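Long-range contact in MutT/nudix family protein (Streptococcus pneumoniae, PDB 4HFQ), which hydrolyses UDP-linked precursors of peptidoglycan biosynthesis as a Nudix-family UDP-X diphosphatase: residues A[131-145]-A[177-189]. Numbering follows the deposited sequence.
Sequences FDTNRFQLQSKQYTK and LSEKRITKEQIEL. With EDO (1,2-ethanediol), chain C.
Q186 and Q137 meet amide to amide because of two torsions: Q186 sends CG beside its own backbone N (chi1 -74°) and then runs straight out from helix 184-194, while Q137 bends sharply at chi2 (-110°) and turns its amide toward that helix. Each amide gives one N-H to the other's oxygen, Q186 NE2 to Q137 OE1 at 2.8 Å and Q137 NE2 to Q186 OE1 at 2.9 Å. The two planes are twisted 46° apart, and both bonds are somewhat bent. The second N-H of Q137 takes a nearly straight path, 3.0 Å from NE2 to E179 O. Q186 OE1 also accepts from T183 N, which with the Q137 bonds fixes the rotation of the Q186 amide; T183 OG1 takes Q186 N in return, a capping box that starts the helix. The stem of Q186 sits in the corner formed by two ring faces, with CG 3.8 Å from the centroid of F131, almost squarely over it, and 4.1 Å from that of F136, nearer the rim; both are CH-pi contacts. R135 CG covers the opposite face of F136.

Elsewhere in the 177-183 loop, too, backbone carbonyls are the targets. Q139 NE2 bonds to K180 O on a lone pair and, with its other N-H, to Q137 O; K145 NZ reaches R181 O at 2.7 Å and also pairs with D71. K180 NZ returns the favour to L138 O, and its ammonium is held as well by the backbone carbonyls of K60 and E57 of the second subunit. The loop before the last helix is thus fastened to the 133-142 connection and the start of strand 143-153 by side-chain donors meeting carbonyls, while beside the aromatic rings each glutamine amide satisfies part of the other, E179 O and T183 N supplying more.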
loop_
_atom_site.group_PDB
_atom_site.type_symbol
_atom_site.label_atom_id
_atom_site.label_comp_id
_atom_site.label_asym_id
_atom_site.label_seq_id
_atom_site.Cartn_x
_atom_site.Cartn_y
_atom_site.Cartn_z
ATOM N N PHE A 131 2.791 -1.671 8.634
ATOM C CA PHE A 131 1.369 -1.810 8.967
ATOM C C PHE A 131 0.460 -1.450 7.792
ATOM O O PHE A 131 0.741 -0.521 7.022
ATOM C CB PHE A 131 0.984 -0.879 10.130
ATOM C CG PHE A 131 1.619 -1.210 11.453
ATOM C CD1 PHE A 131 1.355 -2.409 12.094
ATOM C CD2 PHE A 131 2.447 -0.286 12.073
ATOM C CE1 PHE A 131 1.909 -2.682 13.346
ATOM C CE2 PHE A 131 3.005 -0.555 13.320
ATOM C CZ PHE A 131 2.735 -1.755 13.950
ATOM N N ASP A 132 -0.662 -2.152 7.716
ATOM C CA ASP A 132 -1.747 -1.824 6.786
ATOM C C ASP A 132 -2.724 -0.915 7.520
ATOM O O ASP A 132 -3.390 -1.363 8.478
ATOM C CB ASP A 132 -2.437 -3.122 6.346
ATOM C CG ASP A 132 -3.592 -2.902 5.385
ATOM O OD1 ASP A 132 -3.845 -1.769 4.929
ATOM O OD2 ASP A 132 -4.248 -3.919 5.109
ATOM N N THR A 133 -2.871 0.334 7.072
ATOM C CA THR A 133 -3.832 1.221 7.761
ATOM C C THR A 133 -5.265 0.742 7.666
ATOM O O THR A 133 -6.088 1.061 8.531
ATOM C CB THR A 133 -3.755 2.684 7.304
ATOM O OG1 THR A 133 -4.023 2.755 5.892
ATOM C CG2 THR A 133 -2.404 3.293 7.614
ATOM N N ASN A 134 -5.583 -0.054 6.653
ATOM C CA ASN A 134 -6.949 -0.592 6.577
ATOM C C ASN A 134 -7.254 -1.500 7.746
ATOM O O ASN A 134 -8.419 -1.622 8.134
ATOM C CB ASN A 134 -7.204 -1.325 5.255
ATOM C CG ASN A 134 -7.618 -0.398 4.137
ATOM O OD1 ASN A 134 -7.422 0.808 4.176
ATOM N ND2 ASN A 134 -8.180 -0.988 3.079
ATOM N N ARG A 135 -6.222 -2.122 8.318
ATOM C CA ARG A 135 -6.387 -2.971 9.503
ATOM C C ARG A 135 -6.477 -2.171 10.797
ATOM O O ARG A 135 -7.364 -2.422 11.623
ATOM C CB ARG A 135 -5.241 -3.987 9.585
ATOM C CG ARG A 135 -5.245 -4.834 10.864
ATOM C CD ARG A 135 -4.204 -5.943 10.781
ATOM N NE ARG A 135 -4.517 -6.912 9.735
ATOM C CZ ARG A 135 -5.291 -7.977 9.907
ATOM N NH1 ARG A 135 -5.832 -8.227 11.092
ATOM N NH2 ARG A 135 -5.545 -8.791 8.896
ATOM N N PHE A 136 -5.585 -1.204 10.970
ATOM C CA PHE A 136 -5.417 -0.559 12.283
ATOM C C PHE A 136 -6.091 0.786 12.426
ATOM O O PHE A 136 -6.380 1.202 13.544
ATOM C CB PHE A 136 -3.934 -0.395 12.606
ATOM C CG PHE A 136 -3.252 -1.682 12.927
ATOM C CD1 PHE A 136 -3.291 -2.200 14.228
ATOM C CD2 PHE A 136 -2.578 -2.391 11.938
ATOM C CE1 PHE A 136 -2.665 -3.400 14.521
ATOM C CE2 PHE A 136 -1.967 -3.593 12.230
ATOM C CZ PHE A 136 -1.996 -4.101 13.524
ATOM N N GLN A 137 -6.274 1.508 11.333
ATOM C CA GLN A 137 -6.821 2.847 11.385
ATOM C C GLN A 137 -7.428 3.185 10.027
ATOM O O GLN A 137 -6.976 4.089 9.307
ATOM C CB GLN A 137 -5.738 3.854 11.787
ATOM C CG GLN A 137 -4.472 3.886 10.899
ATOM C CD GLN A 137 -3.210 3.343 11.566
ATOM O OE1 GLN A 137 -2.542 2.458 11.032
ATOM N NE2 GLN A 137 -2.852 3.904 12.726
ATOM N N LEU A 138 -8.507 2.472 9.720
ATOM C CA LEU A 138 -9.145 2.598 8.430
ATOM C C LEU A 138 -9.468 4.051 8.108
ATOM O O LEU A 138 -9.940 4.820 8.965
ATOM C CB LEU A 138 -10.408 1.749 8.387
ATOM C CG LEU A 138 -11.183 1.777 7.056
ATOM C CD1 LEU A 138 -10.392 1.192 5.893
ATOM C CD2 LEU A 138 -12.508 1.037 7.221
ATOM N N GLN A 139 -9.199 4.441 6.869
ATOM C CA GLN A 139 -9.407 5.813 6.417
ATOM C C GLN A 139 -9.555 5.810 4.890
ATOM O O GLN A 139 -9.379 4.763 4.245
ATOM C CB GLN A 139 -8.285 6.732 6.912
ATOM C CG GLN A 139 -6.894 6.193 6.590
ATOM C CD GLN A 139 -5.812 6.953 7.308
ATOM O OE1 GLN A 139 -5.388 8.008 6.868
ATOM N NE2 GLN A 139 -5.363 6.404 8.444
ATOM N N SER A 140 -9.861 6.971 4.314
ATOM C CA SER A 140 -10.226 7.016 2.890
ATOM C C SER A 140 -9.129 6.428 2.004
ATOM O O SER A 140 -9.439 5.687 1.048
ATOM C CB SER A 140 -10.595 8.429 2.464
ATOM O OG SER A 140 -9.554 9.337 2.699
ATOM N N LYS A 141 -7.866 6.712 2.329
ATOM C CA LYS A 141 -6.754 6.123 1.595
ATOM C C LYS A 141 -6.159 4.985 2.381
ATOM O O LYS A 141 -6.032 5.056 3.605
ATOM C CB LYS A 141 -5.653 7.147 1.299
ATOM C CG LYS A 141 -6.046 8.272 0.341
ATOM C CD LYS A 141 -6.391 7.752 -1.049
ATOM C CE LYS A 141 -6.572 8.860 -2.088
ATOM N NZ LYS A 141 -7.814 9.674 -1.880
ATOM N N GLN A 142 -5.739 3.943 1.662
ATOM C CA GLN A 142 -4.930 2.878 2.250
ATOM C C GLN A 142 -3.453 3.232 2.182
ATOM O O GLN A 142 -2.953 3.591 1.116
ATOM C CB GLN A 142 -5.192 1.571 1.516
ATOM C CG GLN A 142 -4.454 0.386 2.123
ATOM C CD GLN A 142 -4.748 -0.905 1.417
ATOM O OE1 GLN A 142 -4.991 -0.893 0.210
ATOM N NE2 GLN A 142 -4.747 -2.023 2.147
ATOM N N TYR A 143 -2.758 3.122 3.318
ATOM C CA TYR A 143 -1.320 3.318 3.404
ATOM C C TYR A 143 -0.605 2.053 3.828
ATOM O O TYR A 143 -1.122 1.252 4.608
ATOM C CB TYR A 143 -0.964 4.404 4.431
ATOM C CG TYR A 143 -1.372 5.798 4.029
ATOM C CD1 TYR A 143 -2.668 6.258 4.239
ATOM C CD2 TYR A 143 -0.452 6.678 3.465
ATOM C CE1 TYR A 143 -3.041 7.546 3.861
ATOM C CE2 TYR A 143 -0.812 7.969 3.095
ATOM C CZ TYR A 143 -2.109 8.395 3.302
ATOM O OH TYR A 143 -2.454 9.682 2.910
ATOM N N THR A 144 0.603 1.884 3.289
ATOM C CA THR A 144 1.626 1.028 3.909
ATOM C C THR A 144 2.432 1.922 4.848
ATOM O O THR A 144 3.140 2.834 4.409
ATOM C CB THR A 144 2.570 0.389 2.865
ATOM O OG1 THR A 144 3.219 1.421 2.119
ATOM C CG2 THR A 144 1.780 -0.502 1.888
ATOM N N LYS A 145 2.307 1.639 6.141
ATOM C CA LYS A 145 2.900 2.478 7.167
ATOM C C LYS A 145 4.186 1.816 7.666
ATOM O O LYS A 145 4.153 0.818 8.396
ATOM C CB LYS A 145 1.866 2.693 8.275
ATOM C CG LYS A 145 2.384 3.491 9.484
ATOM C CD LYS A 145 1.265 3.667 10.525
ATOM C CE LYS A 145 0.139 4.584 10.067
ATOM N NZ LYS A 145 0.532 6.024 9.979
ATOM N N LEU A 177 -3.624 9.700 21.576
ATOM C CA LEU A 177 -2.966 9.461 20.298
ATOM C C LEU A 177 -3.796 9.909 19.122
ATOM O O LEU A 177 -5.029 9.855 19.146
ATOM C CB LEU A 177 -2.666 7.981 20.150
ATOM C CG LEU A 177 -1.754 7.377 21.216
ATOM C CD1 LEU A 177 -1.628 5.881 21.054
ATOM C CD2 LEU A 177 -0.388 8.038 21.199
ATOM N N SER A 178 -3.104 10.354 18.080
ATOM C CA SER A 178 -3.733 10.662 16.802
ATOM C C SER A 178 -3.871 9.328 16.073
ATOM O O SER A 178 -2.950 8.880 15.383
ATOM C CB SER A 178 -2.840 11.622 16.024
ATOM O OG SER A 178 -3.397 11.915 14.751
ATOM N N GLU A 179 -5.014 8.675 16.245
ATOM C CA GLU A 179 -5.163 7.278 15.889
ATOM C C GLU A 179 -5.047 6.993 14.392
ATOM O O GLU A 179 -4.636 5.897 14.018
ATOM C CB GLU A 179 -6.463 6.708 16.448
ATOM C CG GLU A 179 -6.409 6.559 17.966
ATOM C CD GLU A 179 -7.619 5.871 18.549
ATOM O OE1 GLU A 179 -8.716 6.448 18.444
ATOM O OE2 GLU A 179 -7.467 4.764 19.127
ATOM N N LYS A 180 -5.362 7.974 13.547
ATOM C CA LYS A 180 -5.201 7.789 12.100
ATOM C C LYS A 180 -3.730 7.698 11.730
ATOM O O LYS A 180 -3.400 7.206 10.644
ATOM C CB LYS A 180 -5.882 8.922 11.326
ATOM C CG LYS A 180 -7.389 9.040 11.558
ATOM C CD LYS A 180 -8.179 7.950 10.859
ATOM C CE LYS A 180 -9.655 8.124 11.192
ATOM N NZ LYS A 180 -10.550 7.492 10.191
ATOM N N ARG A 181 -2.852 8.124 12.644
ATOM C CA ARG A 181 -1.395 8.084 12.443
ATOM C C ARG A 181 -0.691 6.977 13.204
ATOM O O ARG A 181 0.263 6.376 12.686
ATOM C CB ARG A 181 -0.764 9.432 12.799
ATOM C CG ARG A 181 -1.311 10.561 11.956
ATOM C CD ARG A 181 -0.810 11.919 12.396
ATOM N NE ARG A 181 -1.605 12.928 11.715
ATOM C CZ ARG A 181 -1.753 14.180 12.119
ATOM N NH1 ARG A 181 -1.117 14.609 13.197
ATOM N NH2 ARG A 181 -2.514 15.019 11.423
ATOM N N ILE A 182 -1.151 6.687 14.424
ATOM C CA ILE A 182 -0.606 5.595 15.211
ATOM C C ILE A 182 -1.597 5.257 16.308
ATOM O O ILE A 182 -2.238 6.163 16.857
ATOM C CB ILE A 182 0.802 5.928 15.806
ATOM C CG1 ILE A 182 1.598 4.647 16.079
ATOM C CG2 ILE A 182 0.702 6.841 17.041
ATOM C CD1 ILE A 182 2.037 3.878 14.838
ATOM N N THR A 183 -1.731 3.974 16.600
ATOM C CA THR A 183 -2.639 3.544 17.671
ATOM C C THR A 183 -1.865 2.955 18.846
ATOM O O THR A 183 -0.704 2.547 18.717
ATOM C CB THR A 183 -3.679 2.503 17.197
ATOM O OG1 THR A 183 -3.024 1.258 16.936
ATOM C CG2 THR A 183 -4.429 2.961 15.940
ATOM N N LYS A 184 -2.543 2.818 19.985
ATOM C CA LYS A 184 -1.931 2.203 21.155
ATOM C C LYS A 184 -1.519 0.760 20.874
ATOM O O LYS A 184 -0.434 0.309 21.282
ATOM C CB LYS A 184 -2.896 2.280 22.343
ATOM C CG LYS A 184 -2.335 1.668 23.616
ATOM C CD LYS A 184 -3.240 1.975 24.808
ATOM C CE LYS A 184 -2.747 1.268 26.051
ATOM N NZ LYS A 184 -3.495 1.790 27.231
ATOM N N GLU A 185 -2.371 0.034 20.154
ATOM C CA GLU A 185 -2.047 -1.326 19.809
ATOM C C GLU A 185 -0.763 -1.391 18.973
ATOM O O GLU A 185 0.078 -2.255 19.193
ATOM C CB GLU A 185 -3.203 -1.980 19.051
ATOM C CG GLU A 185 -2.945 -3.441 18.776
ATOM C CD GLU A 185 -4.017 -4.111 17.948
ATOM O OE1 GLU A 185 -4.939 -3.429 17.452
ATOM O OE2 GLU A 185 -3.923 -5.348 17.784
ATOM N N GLN A 186 -0.617 -0.477 18.018
ATOM C CA GLN A 186 0.590 -0.466 17.212
ATOM C C GLN A 186 1.809 -0.153 18.076
ATOM O O GLN A 186 2.839 -0.806 17.912
ATOM C CB GLN A 186 0.457 0.546 16.077
ATOM C CG GLN A 186 -0.475 0.095 14.952
ATOM C CD GLN A 186 -0.793 1.188 13.958
ATOM O OE1 GLN A 186 -0.919 2.362 14.302
ATOM N NE2 GLN A 186 -0.898 0.797 12.661
ATOM N N ILE A 187 1.684 0.840 18.972
ATOM C CA ILE A 187 2.796 1.198 19.856
ATOM C C ILE A 187 3.206 -0.002 20.711
ATOM O O ILE A 187 4.393 -0.271 20.896
ATOM C CB ILE A 187 2.467 2.442 20.698
ATOM C CG1 ILE A 187 2.463 3.665 19.766
ATOM C CG2 ILE A 187 3.486 2.617 21.831
ATOM C CD1 ILE A 187 1.963 4.947 20.383
ATOM N N GLU A 188 2.220 -0.747 21.205
ATOM C CA GLU A 188 2.524 -1.921 22.015
ATOM C C GLU A 188 3.227 -3.021 21.218
ATOM O O GLU A 188 4.181 -3.635 21.713
ATOM C CB GLU A 188 1.265 -2.416 22.733
ATOM C CG GLU A 188 0.845 -1.444 23.841
ATOM C CD GLU A 188 -0.474 -1.775 24.523
ATOM O OE1 GLU A 188 -1.245 -2.595 23.999
ATOM O OE2 GLU A 188 -0.737 -1.187 25.602
ATOM N N LEU A 189 2.759 -3.263 19.996
ATOM C CA LEU A 189 3.409 -4.197 19.073
ATOM C C LEU A 189 4.849 -3.785 18.796
ATOM O O LEU A 189 5.771 -4.601 18.848
ATOM C CB LEU A 189 2.645 -4.217 17.745
ATOM C CG LEU A 189 1.999 -5.480 17.173
ATOM C CD1 LEU A 189 1.270 -6.325 18.199
ATOM C CD2 LEU A 189 1.054 -5.076 16.060
HETATM C C1 EDO C . -7.254 11.322 16.012
HETATM O O1 EDO C . -7.404 10.258 16.969
HETATM C C2 EDO C . -7.165 10.777 14.588
HETATM O O2 EDO C . -5.874 10.990 13.989
HETATM O O HOH W 1 -5.189 -0.108 15.959
#